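Putative Nitroreductase (Anabaena variabilis ATCC 29413, PDB 3EO7) binds flavin mononucleotide and is probably an FMN-dependent oxidoreductase of the nitroreductase family. Local coordinates at residues V166-Y171 and R183-D188; R172-W175 and R180-R183. One frame throughout, in Å; residues are numbered along the deposited sequence. Where two conformers were deposited one is given.

Contact 1: V166-Y171 and R183-D188; sequences VTAVFY and RRICLD. With FMN (flavin mononucleotide), chain B.
I185 lays its two branches against A168 and F170, where strand 162-169 comes to its end. The CG2 methyl presses on the CB of A168 at 3.2 Å, a tighter approach than usual for two carbons; the CA atoms of A168 and I185 are 6.8 Å apart. CG2 is set anti to the backbone N, while CG1 lies anti to the carbonyl carbon (chi1 -76°) and carries CD1 toward F170. There CD1 comes up at the edge of the ring, near its plane, with CD1 of F170 4.2 Å from CD1 of I185. The same methyl also lies 3.9 Å from the carbonyl O of F170. The F170 and I185 side chains cross at about a right angle, and A168 O lies above one face of the F170 ring, toward its rim. All three residues are buried, and the contact of I185 with the other two is wholly apolar apart from the F170 carbonyl.

Further along the same helix, L187 and D188 belong to the flavin pocket. L187 CB packs 3.5 Å from the C7M methyl of FMN, and D188 OD1 lies 3.5 Å from C8M. The carboxylate is fixed by S102 OG on OD2 and by the backbone N of A103 on OD1.

Helix 181-202 thus runs between the sheet and the cofactor: A168 is held in the sheet by backbone bonding to G230 of strand 229-239, while helix 452-473 meets R183, C186 and L187.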
ATOM      1  N   VAL A 166       7.965   8.809   0.233  1.00 13.95           N
ATOM      2  CA  VAL A 166       7.552   7.958   1.344  1.00 14.38           C
ATOM      3  C   VAL A 166       8.736   7.100   1.713  1.00 15.66           C
ATOM      4  O   VAL A 166       9.307   6.403   0.860  1.00 16.28           O
ATOM      5  CB  VAL A 166       6.360   7.042   1.041  1.00 15.42           C
ATOM      6  CG1 VAL A 166       5.955   6.239   2.316  1.00 15.98           C
ATOM      7  CG2 VAL A 166       5.188   7.858   0.563  1.00 15.34           C
ATOM      8  N   THR A 167       9.115   7.180   2.984  1.00 15.16           N
ATOM      9  CA  THR A 167      10.166   6.342   3.505  1.00 15.40           C
ATOM     10  C   THR A 167       9.574   5.386   4.545  1.00 16.10           C
ATOM     11  O   THR A 167       8.403   5.541   4.968  1.00 15.98           O
ATOM     12  CB  THR A 167      11.218   7.170   4.248  1.00 13.80           C
ATOM     13  OG1 THR A 167      10.641   7.717   5.446  1.00 16.28           O
ATOM     14  CG2 THR A 167      11.841   8.262   3.366  1.00 14.46           C
ATOM     15  N   ALA A 168      10.402   4.421   4.957  1.00 14.60           N
ATOM     16  CA  ALA A 168      10.067   3.457   6.020  1.00 15.49           C
ATOM     17  C   ALA A 168      11.114   3.593   7.124  1.00 14.53           C
ATOM     18  O   ALA A 168      12.328   3.571   6.829  1.00 16.60           O
ATOM     19  CB  ALA A 168      10.041   1.973   5.487  1.00 17.09           C
ATOM     20  N   VAL A 169      10.651   3.748   8.371  1.00 15.36           N
ATOM     21  CA  VAL A 169      11.509   3.762   9.574  1.00 16.40           C
ATOM     22  C   VAL A 169      11.403   2.307  10.059  1.00 16.55           C
ATOM     23  O   VAL A 169      10.391   1.866  10.653  1.00 16.65           O
ATOM     24  CB  VAL A 169      11.046   4.775  10.636  1.00 16.25           C
ATOM     25  CG1 VAL A 169      11.945   4.692  11.839  1.00 16.14           C
ATOM     26  CG2 VAL A 169      11.031   6.211  10.051  1.00 16.74           C
ATOM     27  N   PHE A 170      12.432   1.536   9.740  1.00 15.35           N
ATOM     28  CA  PHE A 170      12.363   0.083   9.871  1.00 17.02           C
ATOM     29  C   PHE A 170      11.971  -0.434  11.239  1.00 15.36           C
ATOM     30  O   PHE A 170      11.110  -1.317  11.345  1.00 16.53           O
ATOM     31  CB  PHE A 170      13.690  -0.548   9.470  1.00 17.92           C
ATOM     32  CG  PHE A 170      14.203  -0.075   8.130  1.00 17.12           C
ATOM     33  CD1 PHE A 170      13.448  -0.248   6.952  1.00 14.40           C
ATOM     34  CD2 PHE A 170      15.430   0.532   8.043  1.00 18.64           C
ATOM     35  CE1 PHE A 170      13.939   0.196   5.740  1.00 18.55           C
ATOM     36  CE2 PHE A 170      15.905   0.981   6.821  1.00 17.20           C
ATOM     37  CZ  PHE A 170      15.149   0.812   5.688  1.00 16.96           C
ATOM     38  N   TYR A 171      12.602   0.117  12.266  1.00 15.95           N
ATOM     39  CA  TYR A 171      12.377  -0.388  13.612  1.00 16.17           C
ATOM     40  C   TYR A 171      10.944  -0.241  14.085  1.00 15.55           C
ATOM     41  O   TYR A 171      10.516  -0.980  14.973  1.00 15.81           O
ATOM     42  CB  TYR A 171      13.340   0.239  14.592  1.00 15.73           C
ATOM     43  CG  TYR A 171      13.322  -0.431  15.951  1.00 15.90           C
ATOM     44  CD1 TYR A 171      13.789  -1.742  16.088  1.00 19.69           C
ATOM     45  CD2 TYR A 171      12.865   0.225  17.070  1.00 21.79           C
ATOM     46  CE1 TYR A 171      13.787  -2.371  17.303  1.00 23.07           C
ATOM     47  CE2 TYR A 171      12.871  -0.409  18.301  1.00 21.71           C
ATOM     48  CZ  TYR A 171      13.350  -1.694  18.403  1.00 20.67           C
ATOM     49  OH  TYR A 171      13.351  -2.362  19.609  1.00 22.83           O
ATOM     50  N   ARG A 183       7.913  -7.283   4.904  1.00 14.78           N
ATOM     51  CA  ARG A 183       6.647  -7.504   4.210  1.00 14.57           C
ATOM     52  C   ARG A 183       5.617  -6.478   4.682  1.00 14.82           C
ATOM     53  O   ARG A 183       4.983  -5.802   3.871  1.00 14.29           O
ATOM     54  CB  ARG A 183       6.082  -8.897   4.523  1.00 13.66           C
ATOM     55  CG  ARG A 183       6.939 -10.045   4.058  1.00 16.37           C
ATOM     56  CD  ARG A 183       6.297 -11.293   4.602  1.00 20.04           C
ATOM     57  NE  ARG A 183       6.902 -12.571   4.278  1.00 15.54           N
ATOM     58  CZ  ARG A 183       6.194 -13.656   3.946  1.00 15.92           C
ATOM     59  NH1 ARG A 183       4.880 -13.582   3.754  1.00 17.82           N
ATOM     60  NH2 ARG A 183       6.805 -14.812   3.752  1.00 18.17           N
ATOM     61  N   ARG A 184       5.473  -6.362   6.005  1.00 15.08           N
ATOM     62  CA  ARG A 184       4.466  -5.477   6.593  1.00 14.92           C
ATOM     63  C   ARG A 184       4.719  -4.001   6.242  1.00 16.06           C
ATOM     64  O   ARG A 184       3.780  -3.259   5.938  1.00 15.17           O
ATOM     65  CB  ARG A 184       4.369  -5.642   8.128  1.00 17.16           C
ATOM     66  CG  ARG A 184       4.243  -7.079   8.613  1.00 20.16           C
ATOM     67  CD  ARG A 184       3.019  -7.810   8.109  1.00 18.29           C
ATOM     68  NE  ARG A 184       2.875  -9.030   8.902  1.00 20.16           N
ATOM     69  CZ  ARG A 184       3.550 -10.158   8.706  1.00 20.33           C
ATOM     70  NH1 ARG A 184       4.316 -10.347   7.643  1.00 20.66           N
ATOM     71  NH2 ARG A 184       3.400 -11.149   9.570  1.00 25.73           N
ATOM     72  N   ILE A 185       5.974  -3.578   6.281  1.00 15.21           N
ATOM     73  CA  ILE A 185       6.335  -2.218   5.935  1.00 15.31           C
ATOM     74  C   ILE A 185       5.894  -1.884   4.517  1.00 15.36           C
ATOM     75  O   ILE A 185       5.325  -0.824   4.250  1.00 16.44           O
ATOM     76  CB  ILE A 185       7.870  -2.045   6.039  1.00 14.19           C
ATOM     77  CG1 ILE A 185       8.295  -1.946   7.508  1.00 14.29           C
ATOM     78  CG2 ILE A 185       8.354  -0.767   5.291  1.00 16.62           C
ATOM     79  CD1 ILE A 185       9.810  -2.114   7.742  1.00 16.09           C
ATOM     80  N   CYS A 186       6.173  -2.787   3.581  1.00 16.13           N
ATOM     81  CA  CYS A 186       5.819  -2.523   2.183  1.00 14.09           C
ATOM     82  C   CYS A 186       4.306  -2.526   1.967  1.00 15.48           C
ATOM     83  O   CYS A 186       3.793  -1.699   1.218  1.00 16.00           O
ATOM     84  CB  CYS A 186       6.535  -3.487   1.273  1.00 15.23           C
ATOM     85  SG  CYS A 186       8.367  -3.182   1.239  1.00 17.31           S
ATOM     86  N   LEU A 187       3.608  -3.458   2.609  1.00 14.97           N
ATOM     87  CA  LEU A 187       2.123  -3.486   2.568  1.00 14.98           C
ATOM     88  C   LEU A 187       1.558  -2.191   3.131  1.00 15.09           C
ATOM     89  O   LEU A 187       0.680  -1.581   2.511  1.00 15.17           O
ATOM     90  CB  LEU A 187       1.579  -4.687   3.349  1.00 14.54           C
ATOM     91  CG  LEU A 187       1.921  -6.025   2.675  1.00 15.32           C
ATOM     92  CD1 LEU A 187       1.693  -7.183   3.671  1.00 16.73           C
ATOM     93  CD2 LEU A 187       1.091  -6.180   1.409  1.00 14.65           C
ATOM     94  N   ASP A 188       2.009  -1.813   4.331  1.00 15.85           N
ATOM     95  CA  ASP A 188       1.569  -0.566   4.987  1.00 15.21           C
ATOM     96  C   ASP A 188       1.762   0.632   4.034  1.00 15.13           C
ATOM     97  O   ASP A 188       0.895   1.501   3.900  1.00 15.70           O
ATOM     98  CB  ASP A 188       2.375  -0.266   6.251  1.00 16.17           C
ATOM     99  CG  ASP A 188       2.040  -1.164   7.429  1.00 18.01           C
ATOM    100  OD1 ASP A 188       1.213  -2.103   7.310  1.00 16.02           O
ATOM    101  OD2 ASP A 188       2.656  -0.917   8.496  1.00 17.89           O
TER
HETATM  102  N1  FMN B 700      -5.704  -6.525  11.794  1.00 13.36           N
HETATM  103  C2  FMN B 700      -5.921  -7.746  12.410  1.00 19.23           C
HETATM  104  O2  FMN B 700      -6.785  -7.873  13.270  1.00 17.54           O
HETATM  105  N3  FMN B 700      -5.183  -8.866  12.133  1.00 16.12           N
HETATM  106  C4  FMN B 700      -4.145  -8.845  11.249  1.00 17.03           C
HETATM  107  O4  FMN B 700      -3.637  -9.928  10.902  1.00 16.24           O
HETATM  108  C4A FMN B 700      -3.893  -7.638  10.600  1.00 14.89           C
HETATM  109  N5  FMN B 700      -2.823  -7.535   9.732  1.00 12.76           N
HETATM  110  C5A FMN B 700      -2.626  -6.341   9.010  1.00 13.33           C
HETATM  111  C6  FMN B 700      -1.634  -6.233   8.042  1.00 12.98           C
HETATM  112  C7  FMN B 700      -1.422  -5.045   7.343  1.00 13.46           C
HETATM  113  C7M FMN B 700      -0.400  -4.996   6.197  1.00 13.11           C
HETATM  114  C8  FMN B 700      -2.216  -3.936   7.607  1.00 14.61           C
HETATM  115  C8M FMN B 700      -2.166  -2.687   6.752  1.00 10.86           C
HETATM  116  C9  FMN B 700      -3.232  -4.019   8.577  1.00 13.14           C
HETATM  117  C9A FMN B 700      -3.436  -5.222   9.275  1.00 13.07           C
HETATM  118  N10 FMN B 700      -4.431  -5.308  10.242  1.00 14.49           N
HETATM  119  C10 FMN B 700      -4.669  -6.494  10.882  1.00 14.61           C
HETATM  120  C1' FMN B 700      -5.161  -4.078  10.741  1.00 12.78           C
HETATM  121  C2' FMN B 700      -4.332  -3.225  11.680  1.00 14.98           C
HETATM  122  O2' FMN B 700      -4.339  -3.811  13.000  1.00 16.43           O
HETATM  123  C3' FMN B 700      -4.893  -1.805  11.693  1.00 13.02           C
HETATM  124  O3' FMN B 700      -4.691  -1.188  10.418  1.00 13.97           O
HETATM  125  C4' FMN B 700      -4.334  -0.922  12.825  1.00 13.75           C
HETATM  126  O4' FMN B 700      -4.680  -1.470  14.129  1.00 15.56           O
HETATM  127  C5' FMN B 700      -4.864   0.493  12.695  1.00 11.88           C
HETATM  128  O5' FMN B 700      -6.265   0.539  12.735  1.00 14.48           O
HETATM  129  P   FMN B 700      -7.123   1.146  11.553  1.00 14.60           P
HETATM  130  O1P FMN B 700      -6.892   0.280  10.319  1.00 14.99           O
HETATM  131  O2P FMN B 700      -8.563   1.071  12.046  1.00 14.81           O
HETATM  132  O3P FMN B 700      -6.710   2.566  11.300  1.00 13.91           O

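Contact 2: R172-W175 and R180-R183; sequences RSAW and RAYR
A181 sets its methyl against the backbone of helix 170-177 where two consecutive helices of the nitroreductase fold, 170-177 and 181-202, meet across a short connection. Its CB lies 3.4 Å from the backbone N of A174 and 3.5 Å from the CA of that residue, which rests a single small side chain directly on the main chain of the other helix. The beta carbons of S173 and A174 complete this first shell, A174 CB approaching the A181 methyl at 4.0 Å. With only small groups between them, the backbones come close, the CA atoms of A174 and A181 being 5.0 Å apart. The contact is by van der Waals packing, with no polar bond joining the two segments. A181 is buried here with S173, whereas A174, nearer the outside, remains partly exposed.

Farther out, polar side chains tie each helix to its surroundings. From the first helix, R172 NH1 forms a salt bridge with E110 and a hydrogen bond to the carbonyl of Y107, and W175, whose CB is directed away from the second helix, gives its NE1 to the carbonyl of D32. From the second segment, R180 makes a cation-pi contact with Y19, R183 forms a salt bridge with D486, and Y182 bonds H275 through its hydroxyl, while L271 of helix 270-276 packs on A181 itself.

The contact also lies close to the cofactor site: the side chain of S173 is about 5 Å from that of S102, which binds FMN, and about 9 Å from the flavin nucleotide. On the interface itself, S173 meets the second helix through its beta carbon, S173 CB lying 3.7 Å from A181 CB.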
ATOM      1  N   ARG A 172      10.212   0.740  13.548  1.00 14.89           N
ATOM      2  CA  ARG A 172       8.828   0.919  13.960  1.00 15.70           C
ATOM      3  C   ARG A 172       8.032  -0.401  13.818  1.00 15.71           C
ATOM      4  O   ARG A 172       7.207  -0.727  14.687  1.00 16.19           O
ATOM      5  CB  ARG A 172       8.171   2.046  13.171  1.00 16.49           C
ATOM      6  CG  ARG A 172       8.683   3.427  13.542  1.00 17.66           C
ATOM      7  CD  ARG A 172       7.863   4.440  12.769  1.00 19.60           C
ATOM      8  NE  ARG A 172       8.385   5.767  12.982  1.00 18.20           N
ATOM      9  CZ  ARG A 172       8.019   6.839  12.291  1.00 17.52           C
ATOM     10  NH1 ARG A 172       7.085   6.727  11.359  1.00 18.76           N
ATOM     11  NH2 ARG A 172       8.616   8.017  12.531  1.00 18.60           N
ATOM     12  N   SER A 173       8.293  -1.144  12.738  0.50 14.20           N
ATOM     13  CA  SER A 173       7.633  -2.433  12.505  0.50 14.89           C
ATOM     14  C   SER A 173       8.472  -3.586  13.039  0.50 15.87           C
ATOM     15  O   SER A 173       7.930  -4.513  13.634  0.50 16.75           O
ATOM     16  CB  SER A 173       7.322  -2.638  11.024  0.50 15.14           C
ATOM     17  OG  SER A 173       6.356  -1.712  10.589  0.50 12.43           O
ATOM     18  N   ALA A 174       9.792  -3.512  12.865  1.00 16.70           N
ATOM     19  CA  ALA A 174      10.691  -4.609  13.288  1.00 15.96           C
ATOM     20  C   ALA A 174      10.635  -4.866  14.797  1.00 15.86           C
ATOM     21  O   ALA A 174      10.908  -5.975  15.269  1.00 16.21           O
ATOM     22  CB  ALA A 174      12.153  -4.354  12.806  1.00 15.73           C
ATOM     23  N   TRP A 175      10.341  -3.820  15.553  1.00 15.22           N
ATOM     24  CA  TRP A 175      10.175  -3.921  17.007  1.00 15.12           C
ATOM     25  C   TRP A 175       9.210  -5.061  17.301  1.00 17.74           C
ATOM     26  O   TRP A 175       9.440  -5.834  18.227  1.00 17.11           O
ATOM     27  CB  TRP A 175       9.710  -2.578  17.582  1.00 17.30           C
ATOM     28  CG  TRP A 175       9.247  -2.693  19.011  1.00 18.79           C
ATOM     29  CD1 TRP A 175      10.021  -2.758  20.105  1.00 18.44           C
ATOM     30  CD2 TRP A 175       7.896  -2.821  19.456  1.00 18.06           C
ATOM     31  NE1 TRP A 175       9.238  -2.908  21.240  1.00 19.58           N
ATOM     32  CE2 TRP A 175       7.925  -2.944  20.858  1.00 20.45           C
ATOM     33  CE3 TRP A 175       6.665  -2.821  18.809  1.00 20.33           C
ATOM     34  CZ2 TRP A 175       6.770  -3.054  21.615  1.00 18.81           C
ATOM     35  CZ3 TRP A 175       5.513  -2.937  19.562  1.00 23.94           C
ATOM     36  CH2 TRP A 175       5.567  -3.046  20.939  1.00 21.47           C
ATOM     37  N   ARG A 180      10.373 -10.263   9.609  1.00 16.93           N
ATOM     38  CA  ARG A 180       9.113 -10.293   8.837  1.00 17.42           C
ATOM     39  C   ARG A 180       8.570  -8.896   8.590  1.00 14.65           C
ATOM     40  O   ARG A 180       7.670  -8.703   7.789  1.00 15.34           O
ATOM     41  CB  ARG A 180       8.046 -11.099   9.575  1.00 17.66           C
ATOM     42  CG  ARG A 180       8.418 -12.543   9.844  1.00 18.60           C
ATOM     43  CD  ARG A 180       7.200 -13.352  10.232  1.00 20.08           C
ATOM     44  NE  ARG A 180       7.474 -14.792  10.275  1.00 17.86           N
ATOM     45  CZ  ARG A 180       7.886 -15.472  11.333  1.00 24.34           C
ATOM     46  NH1 ARG A 180       8.116 -14.875  12.492  1.00 24.04           N
ATOM     47  NH2 ARG A 180       8.073 -16.785  11.236  1.00 23.31           N
ATOM     48  N   ALA A 181       9.074  -7.910   9.348  1.00 16.11           N
ATOM     49  CA  ALA A 181       8.634  -6.535   9.203  1.00 16.56           C
ATOM     50  C   ALA A 181       8.746  -5.997   7.775  1.00 17.59           C
ATOM     51  O   ALA A 181       7.974  -5.117   7.433  1.00 15.40           O
ATOM     52  CB  ALA A 181       9.374  -5.574  10.163  1.00 16.36           C
ATOM     53  N   TYR A 182       9.704  -6.458   6.971  1.00 15.07           N
ATOM     54  CA  TYR A 182       9.831  -5.902   5.625  1.00 13.91           C
ATOM     55  C   TYR A 182       8.569  -6.113   4.784  1.00 13.83           C
ATOM     56  O   TYR A 182       8.159  -5.186   4.074  1.00 14.78           O
ATOM     57  CB  TYR A 182      11.069  -6.405   4.895  1.00 16.82           C
ATOM     58  CG  TYR A 182      11.579  -5.444   3.858  1.00 16.42           C
ATOM     59  CD1 TYR A 182      12.179  -4.231   4.239  1.00 15.96           C
ATOM     60  CD2 TYR A 182      11.510  -5.726   2.490  1.00 15.02           C
ATOM     61  CE1 TYR A 182      12.672  -3.346   3.290  1.00 17.00           C
ATOM     62  CE2 TYR A 182      12.042  -4.836   1.546  1.00 18.02           C
ATOM     63  CZ  TYR A 182      12.615  -3.669   1.942  1.00 16.66           C
ATOM     64  OH  TYR A 182      13.130  -2.821   0.994  1.00 16.55           O
ATOM     65  N   ARG A 183       7.913  -7.283   4.904  1.00 14.78           N
ATOM     66  CA  ARG A 183       6.647  -7.504   4.210  1.00 14.57           C
ATOM     67  C   ARG A 183       5.617  -6.478   4.682  1.00 14.82           C
ATOM     68  O   ARG A 183       4.983  -5.802   3.871  1.00 14.29           O
ATOM     69  CB  ARG A 183       6.082  -8.897   4.523  1.00 13.66           C
ATOM     70  CG  ARG A 183       6.939 -10.045   4.058  1.00 16.37           C
ATOM     71  CD  ARG A 183       6.297 -11.293   4.602  1.00 20.04           C
ATOM     72  NE  ARG A 183       6.902 -12.571   4.278  1.00 15.54           N
ATOM     73  CZ  ARG A 183       6.194 -13.656   3.946  1.00 15.92           C
ATOM     74  NH1 ARG A 183       4.880 -13.582   3.754  1.00 17.82           N
ATOM     75  NH2 ARG A 183       6.805 -14.812   3.752  1.00 18.17           N
TER

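In the fold
Both contacts join helix 170-177, or the strand end leading into it, to helix 181-202, and their centres lie about 7 Å apart. Along the chain they are nested: 166-171 precedes 172-175, the turn follows, then 180-183 runs into 183-188, with R183 shared. Contact 2 packs the two helices together beside the short connection between them; contact 1 continues the packing one step deeper, where the helix reaches the seven-stranded antiparallel sheet. In one of the two deposited S173 conformers, its OG packs 3.6 Å from I185 CG1. These adjoining, largely buried contacts both lie on the helix that also supplies L187 and D188 to the FMN pocket.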